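Local structure of glycoside Hydrolase (Bacteroides uniformis, 5T9X) at residues A[159-173]-A[326-339]. The protein is a family 16 glycoside hydrolase of a human gut symbiont that probably takes part in breaking down agarose. Sequence-based numbering, arbitrary orientation.
Sequences VYPVYVEAYAKIANS and NNTFLVDWIRIYKP. With NA (sodium ion), chain D.
Y167 lays its CB over the middle of the W333 indole, 3.4 Å from the centroid of the six-membered ring, so the two side chains make a CH-pi contact while the Y167 ring slides off to one side, its plane 21° from that of the five-membered ring. W333 gets there with CG between its own backbone N and carbonyl carbon (chi1 48°), which swings the indole across to the neighbouring strand. At the indole edge, in plane, E165 OE1 lies 3.4 Å from W333 CH2. That same oxygen, lying close to the plane of the R335 guanidinium, forms a salt bridge with it, taking NE at 2.9 Å and NH2 at 2.7 Å from one face of the carboxylate; R335 NH1 reaches F55 O. Replacing W333 by an alanine would take away the surface under Y167 CB and would probably leave Y167 freer to shift and the E165–R335 pair without its flat neighbour. Antiparallel strands 162-169 and 329-339 carry these groups on one face of a sheet of the beta-sandwich expected for this family; V164, A166, I334 and I336 line the other, the isoleucines packing on I299 of the second sheet. A classic beta bulge sets D332 and W333 both opposite Y167. D332 gives O and OD1 to sodium, with E51, D75, N77 and G118 completing the site, while its OD2 lies at the Y167 ring edge. Farther along, K338 NZ donates to P161 O at 2.7 Å and to V159 O. With two nitrogens of R335 on one oxygen, the buried E165 carboxylate is probably favoured in its charged form.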
loop_
_atom_site.group_PDB
_atom_site.type_symbol
_atom_site.label_atom_id
_atom_site.label_comp_id
_atom_site.label_asym_id
_atom_site.label_seq_id
_atom_site.Cartn_x
_atom_site.Cartn_y
_atom_site.Cartn_z
ATOM N N VAL A 159 -11.043 -9.503 -6.841
ATOM C CA VAL A 159 -10.645 -10.870 -6.679
ATOM C C VAL A 159 -9.977 -11.295 -7.953
ATOM O O VAL A 159 -10.209 -10.696 -8.998
ATOM C CB VAL A 159 -11.855 -11.783 -6.352
ATOM C CG1 VAL A 159 -12.761 -12.016 -7.573
ATOM C CG2 VAL A 159 -11.369 -13.124 -5.779
ATOM N N TYR A 160 -9.159 -12.328 -7.866
ATOM C CA TYR A 160 -8.444 -12.856 -9.019
ATOM C C TYR A 160 -9.441 -13.292 -10.112
ATOM O O TYR A 160 -10.544 -13.693 -9.756
ATOM C CB TYR A 160 -7.557 -14.051 -8.592
ATOM C CG TYR A 160 -8.308 -15.358 -8.343
ATOM C CD1 TYR A 160 -8.567 -16.234 -9.394
ATOM C CD2 TYR A 160 -8.770 -15.702 -7.085
ATOM C CE1 TYR A 160 -9.269 -17.404 -9.196
ATOM C CE2 TYR A 160 -9.462 -16.887 -6.880
ATOM C CZ TYR A 160 -9.727 -17.713 -7.948
ATOM O OH TYR A 160 -10.390 -18.880 -7.792
ATOM N N PRO A 161 -9.085 -13.218 -11.408
ATOM C CA PRO A 161 -7.839 -12.606 -11.923
ATOM C C PRO A 161 -7.984 -11.077 -12.023
ATOM O O PRO A 161 -9.053 -10.587 -12.404
ATOM C CB PRO A 161 -7.640 -13.241 -13.303
ATOM C CG PRO A 161 -8.798 -14.111 -13.549
ATOM C CD PRO A 161 -9.838 -13.884 -12.478
ATOM N N VAL A 162 -6.965 -10.324 -11.616
ATOM C CA VAL A 162 -7.091 -8.874 -11.557
ATOM C C VAL A 162 -5.699 -8.257 -11.564
ATOM O O VAL A 162 -4.759 -8.857 -11.036
ATOM C CB VAL A 162 -7.958 -8.404 -10.367
ATOM C CG1 VAL A 162 -7.368 -8.817 -9.031
ATOM C CG2 VAL A 162 -8.174 -6.906 -10.391
ATOM N N TYR A 163 -5.572 -7.106 -12.245
ATOM C CA TYR A 163 -4.330 -6.342 -12.265
ATOM C C TYR A 163 -4.623 -5.039 -11.605
ATOM O O TYR A 163 -5.543 -4.362 -12.022
ATOM C CB TYR A 163 -3.830 -6.125 -13.681
ATOM C CG TYR A 163 -2.545 -5.356 -13.714
ATOM C CD1 TYR A 163 -1.373 -5.907 -13.202
ATOM C CD2 TYR A 163 -2.482 -4.072 -14.246
ATOM C CE1 TYR A 163 -0.178 -5.202 -13.206
ATOM C CE2 TYR A 163 -1.281 -3.361 -14.252
ATOM C CZ TYR A 163 -0.145 -3.936 -13.726
ATOM O OH TYR A 163 1.044 -3.257 -13.734
ATOM N N VAL A 164 -3.893 -4.717 -10.535
ATOM C CA VAL A 164 -4.101 -3.448 -9.790
ATOM C C VAL A 164 -2.784 -2.704 -9.817
ATOM O O VAL A 164 -1.753 -3.288 -9.455
ATOM C CB VAL A 164 -4.506 -3.696 -8.333
ATOM C CG1 VAL A 164 -4.747 -2.375 -7.598
ATOM C CG2 VAL A 164 -5.730 -4.610 -8.247
ATOM N N GLU A 165 -2.797 -1.448 -10.278
ATOM C CA GLU A 165 -1.564 -0.665 -10.472
ATOM C C GLU A 165 -1.779 0.710 -9.905
ATOM O O GLU A 165 -2.764 1.329 -10.243
ATOM C CB GLU A 165 -1.178 -0.579 -11.962
ATOM C CG GLU A 165 0.269 -0.181 -12.261
ATOM C CD GLU A 165 0.600 -0.124 -13.768
ATOM O OE1 GLU A 165 0.053 0.786 -14.434
ATOM O OE2 GLU A 165 1.414 -0.924 -14.307
ATOM N N ALA A 166 -0.874 1.185 -9.045
ATOM C CA ALA A 166 -0.890 2.578 -8.625
ATOM C C ALA A 166 0.281 3.326 -9.235
ATOM O O ALA A 166 1.298 2.740 -9.549
ATOM C CB ALA A 166 -0.868 2.698 -7.119
ATOM N N TYR A 167 0.065 4.621 -9.451
ATOM C CA TYR A 167 1.088 5.571 -9.873
ATOM C C TYR A 167 1.213 6.540 -8.698
ATOM O O TYR A 167 0.263 7.300 -8.381
ATOM C CB TYR A 167 0.635 6.314 -11.138
ATOM C CG TYR A 167 1.702 7.089 -11.878
ATOM C CD1 TYR A 167 2.919 6.499 -12.177
ATOM C CD2 TYR A 167 1.462 8.380 -12.362
ATOM C CE1 TYR A 167 3.887 7.170 -12.897
ATOM C CE2 TYR A 167 2.436 9.073 -13.079
ATOM C CZ TYR A 167 3.649 8.450 -13.353
ATOM O OH TYR A 167 4.668 9.059 -14.049
ATOM N N ALA A 168 2.358 6.470 -8.025
ATOM C CA ALA A 168 2.481 7.042 -6.702
ATOM C C ALA A 168 3.861 7.581 -6.435
ATOM O O ALA A 168 4.876 7.086 -6.964
ATOM C CB ALA A 168 2.169 5.977 -5.689
ATOM N N LYS A 169 3.892 8.569 -5.566
ATOM C CA LYS A 169 5.131 9.169 -5.124
ATOM C C LYS A 169 5.270 8.937 -3.625
ATOM O O LYS A 169 4.597 9.577 -2.810
ATOM C CB LYS A 169 5.135 10.656 -5.454
ATOM C CG LYS A 169 6.432 11.365 -5.152
ATOM C CD LYS A 169 6.360 12.766 -5.740
ATOM C CE LYS A 169 7.715 13.388 -5.990
ATOM N NZ LYS A 169 8.332 13.697 -4.678
ATOM N N ILE A 170 6.180 8.039 -3.281
ATOM C CA ILE A 170 6.383 7.624 -1.911
ATOM C C ILE A 170 6.828 8.815 -1.061
ATOM O O ILE A 170 7.665 9.617 -1.482
ATOM C CB ILE A 170 7.412 6.494 -1.871
ATOM C CG1 ILE A 170 6.774 5.211 -2.421
ATOM C CG2 ILE A 170 7.945 6.271 -0.469
ATOM C CD1 ILE A 170 7.779 4.241 -2.988
ATOM N N ALA A 171 6.268 8.927 0.138
ATOM C CA ALA A 171 6.553 10.078 0.969
ATOM C C ALA A 171 8.017 10.106 1.394
ATOM O O ALA A 171 8.585 9.074 1.705
ATOM C CB ALA A 171 5.651 10.092 2.192
ATOM N N ASN A 172 8.604 11.304 1.411
ATOM C CA ASN A 172 9.963 11.519 1.916
ATOM C C ASN A 172 9.917 11.617 3.452
ATOM O O ASN A 172 10.121 12.672 4.031
ATOM C CB ASN A 172 10.569 12.764 1.277
ATOM C CG ASN A 172 12.040 12.999 1.651
ATOM O OD1 ASN A 172 12.718 12.194 2.293
ATOM N ND2 ASN A 172 12.527 14.137 1.252
ATOM N N SER A 173 9.695 10.467 4.075
ATOM C CA SER A 173 9.271 10.353 5.456
ATOM C C SER A 173 9.706 9.012 6.033
ATOM O O SER A 173 9.860 8.015 5.312
ATOM C CB SER A 173 7.757 10.436 5.492
ATOM O OG SER A 173 7.302 10.587 6.823
ATOM N N ASN A 326 7.010 16.771 2.510
ATOM C CA ASN A 326 7.765 15.555 2.834
ATOM C C ASN A 326 6.949 14.423 3.480
ATOM O O ASN A 326 7.317 13.247 3.325
ATOM C CB ASN A 326 8.929 15.867 3.776
ATOM C CG ASN A 326 10.133 16.429 3.063
ATOM O OD1 ASN A 326 10.186 16.516 1.839
ATOM N ND2 ASN A 326 11.125 16.811 3.843
ATOM N N ASN A 327 5.884 14.763 4.217
ATOM C CA ASN A 327 5.111 13.754 4.929
ATOM C C ASN A 327 3.734 13.585 4.334
ATOM O O ASN A 327 2.807 13.183 5.018
ATOM C CB ASN A 327 5.067 14.084 6.418
ATOM C CG ASN A 327 6.456 14.128 7.035
ATOM O OD1 ASN A 327 7.075 13.098 7.277
ATOM N ND2 ASN A 327 6.954 15.315 7.268
ATOM N N THR A 328 3.628 13.868 3.036
ATOM C CA THR A 328 2.420 13.673 2.271
ATOM C C THR A 328 2.694 12.574 1.232
ATOM O O THR A 328 3.608 12.692 0.430
ATOM C CB THR A 328 1.999 15.004 1.618
ATOM O OG1 THR A 328 1.593 15.925 2.639
ATOM C CG2 THR A 328 0.842 14.817 0.677
ATOM N N PHE A 329 1.917 11.495 1.275
ATOM C CA PHE A 329 1.923 10.447 0.233
ATOM C C PHE A 329 0.928 10.858 -0.850
ATOM O O PHE A 329 -0.190 11.294 -0.518
ATOM C CB PHE A 329 1.521 9.113 0.880
ATOM C CG PHE A 329 1.581 7.918 -0.020
ATOM C CD1 PHE A 329 2.505 7.807 -1.030
ATOM C CD2 PHE A 329 0.727 6.846 0.213
ATOM C CE1 PHE A 329 2.549 6.685 -1.841
ATOM C CE2 PHE A 329 0.762 5.707 -0.573
ATOM C CZ PHE A 329 1.674 5.624 -1.610
ATOM N N LEU A 330 1.351 10.745 -2.114
ATOM C CA LEU A 330 0.574 11.183 -3.295
ATOM C C LEU A 330 0.314 10.013 -4.206
ATOM O O LEU A 330 1.244 9.291 -4.560
ATOM C CB LEU A 330 1.344 12.211 -4.121
ATOM C CG LEU A 330 1.705 13.522 -3.421
ATOM C CD1 LEU A 330 2.571 14.450 -4.270
ATOM C CD2 LEU A 330 0.426 14.225 -2.980
ATOM N N VAL A 331 -0.943 9.823 -4.588
ATOM C CA VAL A 331 -1.294 8.840 -5.582
ATOM C C VAL A 331 -2.067 9.560 -6.656
ATOM O O VAL A 331 -3.154 10.105 -6.412
ATOM C CB VAL A 331 -2.124 7.701 -4.999
ATOM C CG1 VAL A 331 -2.637 6.789 -6.112
ATOM C CG2 VAL A 331 -1.279 6.907 -4.010
ATOM N N ASP A 332 -1.486 9.538 -7.847
ATOM C CA ASP A 332 -1.980 10.267 -9.009
ATOM C C ASP A 332 -3.131 9.497 -9.590
ATOM O O ASP A 332 -4.121 10.075 -10.016
ATOM C CB ASP A 332 -0.836 10.386 -10.028
ATOM C CG ASP A 332 -1.176 11.230 -11.256
ATOM O OD1 ASP A 332 -2.295 11.813 -11.385
ATOM O OD2 ASP A 332 -0.282 11.268 -12.132
ATOM N N TRP A 333 -2.972 8.190 -9.654
ATOM C CA TRP A 333 -4.062 7.323 -10.035
ATOM C C TRP A 333 -3.858 5.888 -9.583
ATOM O O TRP A 333 -2.722 5.443 -9.251
ATOM C CB TRP A 333 -4.281 7.344 -11.559
ATOM C CG TRP A 333 -3.095 7.172 -12.477
ATOM C CD1 TRP A 333 -2.515 8.144 -13.188
ATOM C CD2 TRP A 333 -2.420 5.955 -12.845
ATOM N NE1 TRP A 333 -1.503 7.646 -13.964
ATOM C CE2 TRP A 333 -1.425 6.300 -13.771
ATOM C CE3 TRP A 333 -2.549 4.613 -12.469
ATOM C CZ2 TRP A 333 -0.569 5.368 -14.331
ATOM C CZ3 TRP A 333 -1.697 3.680 -13.027
ATOM C CH2 TRP A 333 -0.717 4.062 -13.949
ATOM N N ILE A 334 -4.970 5.164 -9.632
ATOM C CA ILE A 334 -4.987 3.737 -9.383
ATOM C C ILE A 334 -5.970 3.094 -10.351
ATOM O O ILE A 334 -7.125 3.511 -10.430
ATOM C CB ILE A 334 -5.299 3.420 -7.902
ATOM C CG1 ILE A 334 -5.162 1.932 -7.644
ATOM C CG2 ILE A 334 -6.692 3.889 -7.480
ATOM C CD1 ILE A 334 -5.202 1.616 -6.160
ATOM N N ARG A 335 -5.490 2.096 -11.094
ATOM C CA ARG A 335 -6.269 1.454 -12.143
ATOM C C ARG A 335 -6.309 -0.043 -11.954
ATOM O O ARG A 335 -5.364 -0.616 -11.450
ATOM C CB ARG A 335 -5.701 1.825 -13.511
ATOM C CG ARG A 335 -4.356 1.235 -13.853
ATOM C CD ARG A 335 -3.918 1.752 -15.201
ATOM N NE ARG A 335 -2.586 1.281 -15.565
ATOM C CZ ARG A 335 -2.090 1.245 -16.803
ATOM N NH1 ARG A 335 -2.833 1.594 -17.854
ATOM N NH2 ARG A 335 -0.829 0.838 -17.008
ATOM N N ILE A 336 -7.408 -0.658 -12.396
ATOM C CA ILE A 336 -7.761 -2.047 -12.110
ATOM C C ILE A 336 -8.354 -2.650 -13.369
ATOM O O ILE A 336 -9.291 -2.083 -13.928
ATOM C CB ILE A 336 -8.830 -2.100 -11.012
ATOM C CG1 ILE A 336 -8.391 -1.294 -9.793
ATOM C CG2 ILE A 336 -9.125 -3.521 -10.580
ATOM C CD1 ILE A 336 -9.397 -1.326 -8.675
ATOM N N TYR A 337 -7.817 -3.788 -13.817
ATOM C CA TYR A 337 -8.283 -4.484 -15.012
ATOM C C TYR A 337 -8.507 -5.945 -14.680
ATOM O O TYR A 337 -7.750 -6.543 -13.893
ATOM C CB TYR A 337 -7.268 -4.433 -16.175
ATOM C CG TYR A 337 -6.892 -3.049 -16.679
ATOM C CD1 TYR A 337 -7.519 -2.476 -17.806
ATOM C CD2 TYR A 337 -5.893 -2.303 -16.042
ATOM C CE1 TYR A 337 -7.167 -1.204 -18.268
ATOM C CE2 TYR A 337 -5.550 -1.047 -16.491
ATOM C CZ TYR A 337 -6.187 -0.511 -17.597
ATOM O OH TYR A 337 -5.830 0.725 -18.012
ATOM N N LYS A 338 -9.533 -6.520 -15.307
ATOM C CA LYS A 338 -9.772 -7.949 -15.274
ATOM C C LYS A 338 -9.806 -8.457 -16.696
ATOM O O LYS A 338 -10.250 -7.750 -17.599
ATOM C CB LYS A 338 -11.103 -8.267 -14.619
ATOM C CG LYS A 338 -11.254 -7.757 -13.193
ATOM C CD LYS A 338 -12.593 -8.257 -12.647
ATOM C CE LYS A 338 -12.447 -9.235 -11.493
ATOM N NZ LYS A 338 -11.673 -10.484 -11.658
ATOM N N PRO A 339 -9.352 -9.691 -16.902
ATOM C CA PRO A 339 -9.481 -10.345 -18.193
ATOM C C PRO A 339 -10.925 -10.746 -18.540
ATOM O O PRO A 339 -11.637 -11.239 -17.695
ATOM C CB PRO A 339 -8.586 -11.575 -18.057
ATOM C CG PRO A 339 -8.411 -11.815 -16.619
ATOM C CD PRO A 339 -8.848 -10.596 -15.866
HETATM NA NA NA D . -4.477 12.017 -11.376
HETATM O O HOH W 1 -12.733 -13.010 -11.021
HETATM O O HOH W 2 5.021 11.985 -1.826
#